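Local coordinates for protein redox-sensing transcriptional repressor Rex (PDB 3WG9) that probably represses transcription in response to the cellular NADH/NAD(+) balance, pairing a DNA-binding winged-helix domain with a Rossmann-fold nucleotide-binding domain in a homodimer, at residues R13-Y18 with N73-I78; N86-G91 with D140-N145. One frame throughout, in Å; residues are numbered along the deposited sequence.

How the contacts relate
From the N terminus, the chain enters helix 9-27, passes through the rest of the winged-helix part and returns in helix 68-78. Contact 1 closes this first loop, 31 of whose 54 intervening residues are helical. After a short linker comes strand 85-90, the first strand of the parallel sheet in the chain, lying inside it between strands 110-117 and 149-152; contact 2 closes a second loop when helix 138-144 packs on it. The two loops run in series, neither nested nor crossed, since 73-78 ends before 86-91 begins. Their centres are 27 Å apart on opposite sides of the chain's centre: contact 1 ties together the DNA-binding part, contact 2 the Rossmann part.

Contact 1: R13-Y18 with N73-I78; sequences RRLPRY and NNLTKI
In the winged-helix domain of this repressor, Leu15 and Tyr18 of helix 9-27 meet Leu75 and Ile78 of helix 68-78 in a buried, wholly apolar contact. The short segments 13-18 and 73-78 run roughly antiparallel, at 142° between their N-to-C directions, and their axes approach to 9.9 Å. At this separation the contact is made through side chains: the closest CA atoms, of Leu15 and Leu75, are 7.2 Å apart, and no hydrogen bond crosses between the segments.

Leu75 reaches over with both methyls. Its CD1 lies 3.7 Å from Tyr18 CB, at the root of the tyrosine rather than on its ring, while its CD2 meets Leu15 CD2 at 4.1 Å. The fork of Leu75 thus touches two residues about one helical turn apart. Leu15 divides its own branches likewise: CD1 goes to Ile78, its side chain crossing that of the isoleucine at about a right angle, with Leu15 CD1 and Ile78 CG2 3.8 Å apart. With chi1 of Ile78 at -75°, CG1 lies beside the backbone N, and the branch set anti to that N, CG2, is the methyl that meets Leu15. An alanine in place of Leu75 would take away both methyls and is likely to open a gap between the helices beside Tyr18 CB and Leu15 CD2.

Around this seam, Leu53 of helix 46-54 also packs on Leu75, and Tyr204 of the second subunit packs on Ile78. The Tyr18 ring leads away from helix 68-78, and its OH hydrogen-bonds Asp52. Arg14 O sits over the centre of one face of that ring, 3.5 Å above its plane.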
ATOM      1  N   ARG B  13       2.898   7.291  -9.836  1.00 27.62           N
ATOM      2  CA  ARG B  13       3.187   6.289  -8.798  1.00 27.80           C
ATOM      3  C   ARG B  13       4.673   6.027  -8.578  1.00 29.09           C
ATOM      4  O   ARG B  13       5.056   5.546  -7.525  1.00 28.94           O
ATOM      5  CB  ARG B  13       2.532   4.927  -9.107  1.00 27.63           C
ATOM      6  CG  ARG B  13       0.962   5.039  -9.059  1.00 30.74           C
ATOM      7  CD  ARG B  13       0.282   3.690  -8.828  1.00 31.52           C
ATOM      8  NE  ARG B  13      -1.176   3.834  -8.827  1.00 33.32           N
ATOM      9  CZ  ARG B  13      -1.876   4.226  -7.754  1.00 34.74           C
ATOM     10  NH1 ARG B  13      -1.267   4.569  -6.600  1.00 27.42           N
ATOM     11  NH2 ARG B  13      -3.194   4.221  -7.822  1.00 31.93           N
ATOM     12  N   ARG B  14       5.535   6.381  -9.537  1.00 27.75           N
ATOM     13  CA  ARG B  14       6.968   6.318  -9.236  1.00 28.09           C
ATOM     14  C   ARG B  14       7.446   7.482  -8.399  1.00 29.43           C
ATOM     15  O   ARG B  14       8.486   7.375  -7.705  1.00 30.60           O
ATOM     16  CB  ARG B  14       7.807   6.297 -10.525  1.00 27.02           C
ATOM     17  CG  ARG B  14       7.633   4.975 -11.278  1.00 27.73           C
ATOM     18  CD  ARG B  14       8.600   4.857 -12.507  1.00 31.91           C
ATOM     19  NE  ARG B  14       8.245   5.733 -13.630  1.00 29.64           N
ATOM     20  CZ  ARG B  14       7.512   5.383 -14.667  1.00 34.13           C
ATOM     21  NH1 ARG B  14       6.980   4.153 -14.734  1.00 32.76           N
ATOM     22  NH2 ARG B  14       7.281   6.263 -15.628  1.00 34.78           N
ATOM     23  N   LEU B  15       6.786   8.629  -8.510  1.00 29.14           N
ATOM     24  CA  LEU B  15       7.315   9.829  -7.804  1.00 29.23           C
ATOM     25  C   LEU B  15       7.467   9.701  -6.289  1.00 30.24           C
ATOM     26  O   LEU B  15       8.442  10.205  -5.722  1.00 28.21           O
ATOM     27  CB  LEU B  15       6.509  11.109  -8.146  1.00 28.69           C
ATOM     28  CG  LEU B  15       6.429  11.484  -9.649  1.00 31.59           C
ATOM     29  CD1 LEU B  15       5.454  12.634  -9.910  1.00 28.33           C
ATOM     30  CD2 LEU B  15       7.853  11.906 -10.164  1.00 35.08           C
ATOM     31  N   PRO B  16       6.451   9.147  -5.587  1.00 30.40           N
ATOM     32  CA  PRO B  16       6.678   8.939  -4.148  1.00 31.39           C
ATOM     33  C   PRO B  16       7.816   7.968  -3.831  1.00 31.05           C
ATOM     34  O   PRO B  16       8.427   8.124  -2.781  1.00 30.09           O
ATOM     35  CB  PRO B  16       5.317   8.436  -3.613  1.00 29.59           C
ATOM     36  CG  PRO B  16       4.321   8.887  -4.738  1.00 31.39           C
ATOM     37  CD  PRO B  16       5.115   8.710  -6.001  1.00 30.05           C
ATOM     38  N   ARG B  17       8.034   6.966  -4.672  1.00 29.29           N
ATOM     39  CA  ARG B  17       9.185   6.068  -4.487  1.00 31.95           C
ATOM     40  C   ARG B  17      10.491   6.873  -4.596  1.00 32.58           C
ATOM     41  O   ARG B  17      11.379   6.755  -3.736  1.00 31.37           O
ATOM     42  CB  ARG B  17       9.176   4.938  -5.507  1.00 31.21           C
ATOM     43  CG  ARG B  17       7.889   4.074  -5.512  1.00 36.84           C
ATOM     44  CD  ARG B  17       8.029   2.940  -6.553  1.00 40.67           C
ATOM     45  NE  ARG B  17       9.239   2.159  -6.281  1.00 47.11           N
ATOM     46  CZ  ARG B  17      10.100   1.746  -7.216  1.00 49.55           C
ATOM     47  NH1 ARG B  17       9.905   2.038  -8.495  1.00 48.46           N
ATOM     48  NH2 ARG B  17      11.142   1.012  -6.868  1.00 49.21           N
ATOM     49  N   TYR B  18      10.600   7.802  -5.567  1.00 32.34           N
ATOM     50  CA  TYR B  18      11.851   8.597  -5.580  1.00 30.80           C
ATOM     51  C   TYR B  18      11.978   9.427  -4.315  1.00 33.10           C
ATOM     52  O   TYR B  18      13.061   9.499  -3.700  1.00 33.69           O
ATOM     53  CB  TYR B  18      11.876   9.533  -6.779  1.00 32.70           C
ATOM     54  CG  TYR B  18      11.683   8.862  -8.123  1.00 30.94           C
ATOM     55  CD1 TYR B  18      12.175   7.587  -8.393  1.00 34.90           C
ATOM     56  CD2 TYR B  18      11.067   9.551  -9.149  1.00 35.15           C
ATOM     57  CE1 TYR B  18      12.025   7.001  -9.652  1.00 37.48           C
ATOM     58  CE2 TYR B  18      10.952   8.999 -10.411  1.00 33.73           C
ATOM     59  CZ  TYR B  18      11.409   7.721 -10.664  1.00 34.72           C
ATOM     60  OH  TYR B  18      11.197   7.206 -11.930  1.00 33.85           O
ATOM     61  N   ASN B  73      13.771  18.158  -2.327  1.00 43.85           N
ATOM     62  CA  ASN B  73      12.877  19.297  -2.165  1.00 44.78           C
ATOM     63  C   ASN B  73      11.985  19.523  -3.386  1.00 44.76           C
ATOM     64  O   ASN B  73      10.817  19.900  -3.234  1.00 44.36           O
ATOM     65  CB  ASN B  73      13.636  20.590  -1.779  1.00 50.16           C
ATOM     66  CG  ASN B  73      14.219  20.533  -0.374  1.00 51.48           C
ATOM     67  OD1 ASN B  73      13.723  19.830   0.496  1.00 52.66           O
ATOM     68  ND2 ASN B  73      15.287  21.282  -0.152  1.00 57.92           N
ATOM     69  N   ASN B  74      12.519  19.285  -4.577  1.00 42.42           N
ATOM     70  CA  ASN B  74      11.743  19.328  -5.824  1.00 44.55           C
ATOM     71  C   ASN B  74      10.593  18.298  -5.760  1.00 40.18           C
ATOM     72  O   ASN B  74       9.443  18.641  -6.015  1.00 39.58           O
ATOM     73  CB  ASN B  74      12.664  19.025  -7.024  1.00 44.42           C
ATOM     74  CG  ASN B  74      11.966  19.132  -8.407  1.00 51.12           C
ATOM     75  OD1 ASN B  74      11.135  20.001  -8.655  1.00 52.41           O
ATOM     76  ND2 ASN B  74      12.362  18.248  -9.328  1.00 52.80           N
ATOM     77  N   LEU B  75      10.909  17.058  -5.406  1.00 38.07           N
ATOM     78  CA  LEU B  75       9.870  16.031  -5.304  1.00 36.82           C
ATOM     79  C   LEU B  75       8.779  16.349  -4.260  1.00 37.10           C
ATOM     80  O   LEU B  75       7.593  16.112  -4.474  1.00 35.65           O
ATOM     81  CB  LEU B  75      10.533  14.703  -5.046  1.00 33.42           C
ATOM     82  CG  LEU B  75      11.226  14.192  -6.304  1.00 36.09           C
ATOM     83  CD1 LEU B  75      12.219  13.116  -5.888  1.00 33.90           C
ATOM     84  CD2 LEU B  75      10.154  13.650  -7.283  1.00 35.32           C
ATOM     85  N   THR B  76       9.174  16.957  -3.158  1.00 37.54           N
ATOM     86  CA  THR B  76       8.219  17.368  -2.150  1.00 38.50           C
ATOM     87  C   THR B  76       7.204  18.329  -2.738  1.00 37.82           C
ATOM     88  O   THR B  76       5.990  18.202  -2.504  1.00 37.71           O
ATOM     89  CB  THR B  76       8.922  18.077  -0.961  1.00 38.81           C
ATOM     90  OG1 THR B  76       9.759  17.125  -0.304  1.00 40.82           O
ATOM     91  CG2 THR B  76       7.876  18.595   0.049  1.00 43.11           C
ATOM     92  N   LYS B  77       7.708  19.319  -3.478  1.00 39.94           N
ATOM     93  CA  LYS B  77       6.872  20.295  -4.168  1.00 39.30           C
ATOM     94  C   LYS B  77       5.978  19.632  -5.213  1.00 37.25           C
ATOM     95  O   LYS B  77       4.793  19.943  -5.325  1.00 36.56           O
ATOM     96  CB  LYS B  77       7.771  21.349  -4.866  1.00 43.38           C
ATOM     97  CG  LYS B  77       7.016  22.310  -5.824  1.00 47.99           C
ATOM     98  CD  LYS B  77       7.883  23.359  -6.588  1.00 57.14           C
ATOM     99  CE  LYS B  77       8.663  22.694  -7.723  1.00 61.96           C
ATOM    100  NZ  LYS B  77       8.633  23.397  -9.037  1.00 64.32           N
ATOM    101  N   ILE B  78       6.567  18.769  -6.046  1.00 34.85           N
ATOM    102  CA  ILE B  78       5.806  18.116  -7.128  1.00 34.41           C
ATOM    103  C   ILE B  78       4.661  17.281  -6.510  1.00 31.21           C
ATOM    104  O   ILE B  78       3.547  17.222  -7.063  1.00 32.47           O
ATOM    105  CB  ILE B  78       6.743  17.185  -7.948  1.00 33.83           C
ATOM    106  CG1 ILE B  78       7.642  18.033  -8.850  1.00 34.87           C
ATOM    107  CG2 ILE B  78       5.967  16.219  -8.840  1.00 33.50           C
ATOM    108  CD1 ILE B  78       8.876  17.172  -9.300  1.00 36.48           C
TER

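Contact 2: N86-G91 with D140-N145; sequences NTIIIG and DFIARN
Ile88, on strand 85-90 of the Rossmann-type parallel sheet, packs against Phe141 and Ile142 of helix 138-144, so the contact fastens a helix onto one side of the sheet; the CA atoms of Ile88 and Ile142 face each other at 8.4 Å. Its two branches take separate partners. The CG2 methyl of Ile88 approaches the Phe141 ring obliquely, 3.8 Å from CE2, whereas CD1 of Ile88 lies 3.7 Å from Ile142 CG1. With chi1 at 58°, CG1 of Ile88 sits between the backbone N and the carbonyl carbon and CG2 beside the N; the extended chi2 then carries CD1 to Ile142. The side chains of Ile88 and Ile142 cross at about a right angle.

One shell out, Phe116 of strand 110-117 meets the Phe141 ring edge-to-face and also touches Ile88, and Val138 adds a further apolar contact to Ile88. Near the end of the helix, Asn86 ND2 comes within 3.5 Å of Asn145 O and donates a hydrogen bond to Lys146 O. Just past the strand comes Gly91, first glycine of the GxGxxG pattern and part of the predicted NAD(+) site.

Asn145, where helical backbone angles end, closes the last turn through Phe141 O, which accepts from both its backbone N and its side chain. Asn145 ND2 lies 3.2 Å above the plane of the Phe141 ring, over its centre, and donates to Phe141 O at 3.0 Å, in the carbonyl plane and on a lone pair, with an N-H...O angle of 156°.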
ATOM      1  N   ASN B  86      -7.030  18.997   4.572  1.00 33.28           N
ATOM      2  CA  ASN B  86      -7.925  18.626   5.679  1.00 32.18           C
ATOM      3  C   ASN B  86      -8.541  17.255   5.374  1.00 31.77           C
ATOM      4  O   ASN B  86      -9.096  17.074   4.299  1.00 31.25           O
ATOM      5  CB  ASN B  86      -9.017  19.668   5.777  1.00 32.51           C
ATOM      6  CG  ASN B  86      -8.466  21.050   6.206  1.00 38.61           C
ATOM      7  OD1 ASN B  86      -7.375  21.127   6.783  1.00 38.47           O
ATOM      8  ND2 ASN B  86      -9.184  22.115   5.850  1.00 41.15           N
ATOM      9  N   THR B  87      -8.418  16.336   6.324  1.00 29.38           N
ATOM     10  CA  THR B  87      -8.888  14.977   6.210  1.00 29.34           C
ATOM     11  C   THR B  87      -9.924  14.658   7.271  1.00 28.75           C
ATOM     12  O   THR B  87      -9.945  15.247   8.364  1.00 31.63           O
ATOM     13  CB  THR B  87      -7.700  13.987   6.328  1.00 29.59           C
ATOM     14  OG1 THR B  87      -7.183  14.010   7.671  1.00 35.28           O
ATOM     15  CG2 THR B  87      -6.602  14.391   5.304  1.00 32.37           C
ATOM     16  N   ILE B  88     -10.757  13.685   6.974  1.00 28.11           N
ATOM     17  CA  ILE B  88     -11.556  13.028   7.966  1.00 28.31           C
ATOM     18  C   ILE B  88     -11.388  11.553   7.752  1.00 28.71           C
ATOM     19  O   ILE B  88     -11.071  11.116   6.654  1.00 27.17           O
ATOM     20  CB  ILE B  88     -13.057  13.373   7.841  1.00 29.19           C
ATOM     21  CG1 ILE B  88     -13.628  13.015   6.457  1.00 28.99           C
ATOM     22  CG2 ILE B  88     -13.277  14.864   8.099  1.00 24.90           C
ATOM     23  CD1 ILE B  88     -15.117  13.409   6.262  1.00 30.23           C
ATOM     24  N   ILE B  89     -11.623  10.781   8.803  1.00 28.72           N
ATOM     25  CA  ILE B  89     -11.631   9.316   8.681  1.00 27.47           C
ATOM     26  C   ILE B  89     -13.015   8.862   8.992  1.00 29.42           C
ATOM     27  O   ILE B  89     -13.606   9.309  10.015  1.00 30.34           O
ATOM     28  CB  ILE B  89     -10.635   8.753   9.742  1.00 28.87           C
ATOM     29  CG1 ILE B  89      -9.227   9.101   9.271  1.00 27.47           C
ATOM     30  CG2 ILE B  89     -10.752   7.227   9.902  1.00 28.97           C
ATOM     31  CD1 ILE B  89      -8.099   8.670  10.243  1.00 33.78           C
ATOM     32  N   ILE B  90     -13.529   7.950   8.166  1.00 27.87           N
ATOM     33  CA  ILE B  90     -14.800   7.310   8.405  1.00 30.91           C
ATOM     34  C   ILE B  90     -14.496   5.871   8.903  1.00 31.47           C
ATOM     35  O   ILE B  90     -13.832   5.063   8.201  1.00 31.28           O
ATOM     36  CB  ILE B  90     -15.673   7.188   7.155  1.00 30.18           C
ATOM     37  CG1 ILE B  90     -15.738   8.487   6.320  1.00 31.70           C
ATOM     38  CG2 ILE B  90     -17.095   6.648   7.564  1.00 32.30           C
ATOM     39  CD1 ILE B  90     -16.160   9.677   7.159  1.00 32.95           C
ATOM     40  N   GLY B  91     -14.926   5.592  10.127  1.00 32.61           N
ATOM     41  CA  GLY B  91     -14.658   4.264  10.779  1.00 33.41           C
ATOM     42  C   GLY B  91     -13.749   4.478  11.984  1.00 33.48           C
ATOM     43  O   GLY B  91     -12.613   4.936  11.821  1.00 35.05           O
ATOM     44  N   ASP B 140     -22.642  17.750   6.542  1.00 37.76           N
ATOM     45  CA  ASP B 140     -22.561  19.104   7.054  1.00 40.40           C
ATOM     46  C   ASP B 140     -21.111  19.447   7.464  1.00 38.31           C
ATOM     47  O   ASP B 140     -20.603  20.518   7.175  1.00 35.61           O
ATOM     48  CB  ASP B 140     -23.504  19.255   8.247  1.00 42.57           C
ATOM     49  CG  ASP B 140     -23.467  20.676   8.822  1.00 51.12           C
ATOM     50  OD1 ASP B 140     -24.166  21.567   8.286  1.00 55.79           O
ATOM     51  OD2 ASP B 140     -22.714  20.893   9.806  1.00 58.05           O
ATOM     52  N   PHE B 141     -20.436  18.493   8.091  1.00 34.64           N
ATOM     53  CA  PHE B 141     -19.102  18.747   8.617  1.00 33.65           C
ATOM     54  C   PHE B 141     -18.139  19.036   7.450  1.00 32.53           C
ATOM     55  O   PHE B 141     -17.274  19.925   7.535  1.00 32.26           O
ATOM     56  CB  PHE B 141     -18.622  17.525   9.407  1.00 33.31           C
ATOM     57  CG  PHE B 141     -17.318  17.737  10.092  1.00 34.49           C
ATOM     58  CD1 PHE B 141     -17.282  18.186  11.413  1.00 38.24           C
ATOM     59  CD2 PHE B 141     -16.115  17.469   9.416  1.00 32.91           C
ATOM     60  CE1 PHE B 141     -16.064  18.377  12.061  1.00 37.29           C
ATOM     61  CE2 PHE B 141     -14.892  17.673  10.037  1.00 32.96           C
ATOM     62  CZ  PHE B 141     -14.863  18.126  11.362  1.00 40.62           C
ATOM     63  N   ILE B 142     -18.271  18.266   6.384  1.00 31.66           N
ATOM     64  CA  ILE B 142     -17.370  18.407   5.209  1.00 32.10           C
ATOM     65  C   ILE B 142     -17.422  19.817   4.650  1.00 34.10           C
ATOM     66  O   ILE B 142     -16.391  20.409   4.337  1.00 34.08           O
ATOM     67  CB  ILE B 142     -17.724  17.371   4.105  1.00 31.83           C
ATOM     68  CG1 ILE B 142     -17.189  15.963   4.524  1.00 30.09           C
ATOM     69  CG2 ILE B 142     -17.208  17.854   2.751  1.00 31.26           C
ATOM     70  CD1 ILE B 142     -17.873  14.829   3.689  1.00 26.74           C
ATOM     71  N   ALA B 143     -18.640  20.317   4.484  1.00 34.77           N
ATOM     72  CA  ALA B 143     -18.889  21.617   3.882  1.00 37.34           C
ATOM     73  C   ALA B 143     -18.479  22.715   4.851  1.00 39.77           C
ATOM     74  O   ALA B 143     -17.976  23.706   4.394  1.00 37.95           O
ATOM     75  CB  ALA B 143     -20.359  21.794   3.539  1.00 37.57           C
ATOM     76  N   ARG B 144     -18.679  22.520   6.154  1.00 40.79           N
ATOM     77  CA  ARG B 144     -18.325  23.544   7.158  1.00 45.22           C
ATOM     78  C   ARG B 144     -16.825  23.648   7.406  1.00 44.21           C
ATOM     79  O   ARG B 144     -16.334  24.717   7.777  1.00 44.14           O
ATOM     80  CB  ARG B 144     -19.002  23.313   8.520  1.00 45.93           C
ATOM     81  CG  ARG B 144     -20.494  23.506   8.502  1.00 56.15           C
ATOM     82  CD  ARG B 144     -21.027  24.422   9.611  1.00 67.69           C
ATOM     83  NE  ARG B 144     -20.630  24.064  10.969  1.00 75.33           N
ATOM     84  CZ  ARG B 144     -21.294  24.438  12.067  1.00 78.92           C
ATOM     85  NH1 ARG B 144     -22.417  25.144  11.966  1.00 79.39           N
ATOM     86  NH2 ARG B 144     -20.856  24.084  13.274  1.00 78.73           N
ATOM     87  N   ASN B 145     -16.116  22.538   7.245  1.00 39.83           N
ATOM     88  CA  ASN B 145     -14.696  22.487   7.597  1.00 40.08           C
ATOM     89  C   ASN B 145     -13.714  22.362   6.434  1.00 38.99           C
ATOM     90  O   ASN B 145     -12.564  21.988   6.645  1.00 39.61           O
ATOM     91  CB  ASN B 145     -14.507  21.351   8.599  1.00 38.40           C
ATOM     92  CG  ASN B 145     -15.201  21.645   9.929  1.00 41.64           C
ATOM     93  OD1 ASN B 145     -14.644  22.353  10.736  1.00 42.20           O
ATOM     94  ND2 ASN B 145     -16.421  21.151  10.132  1.00 34.90           N
TER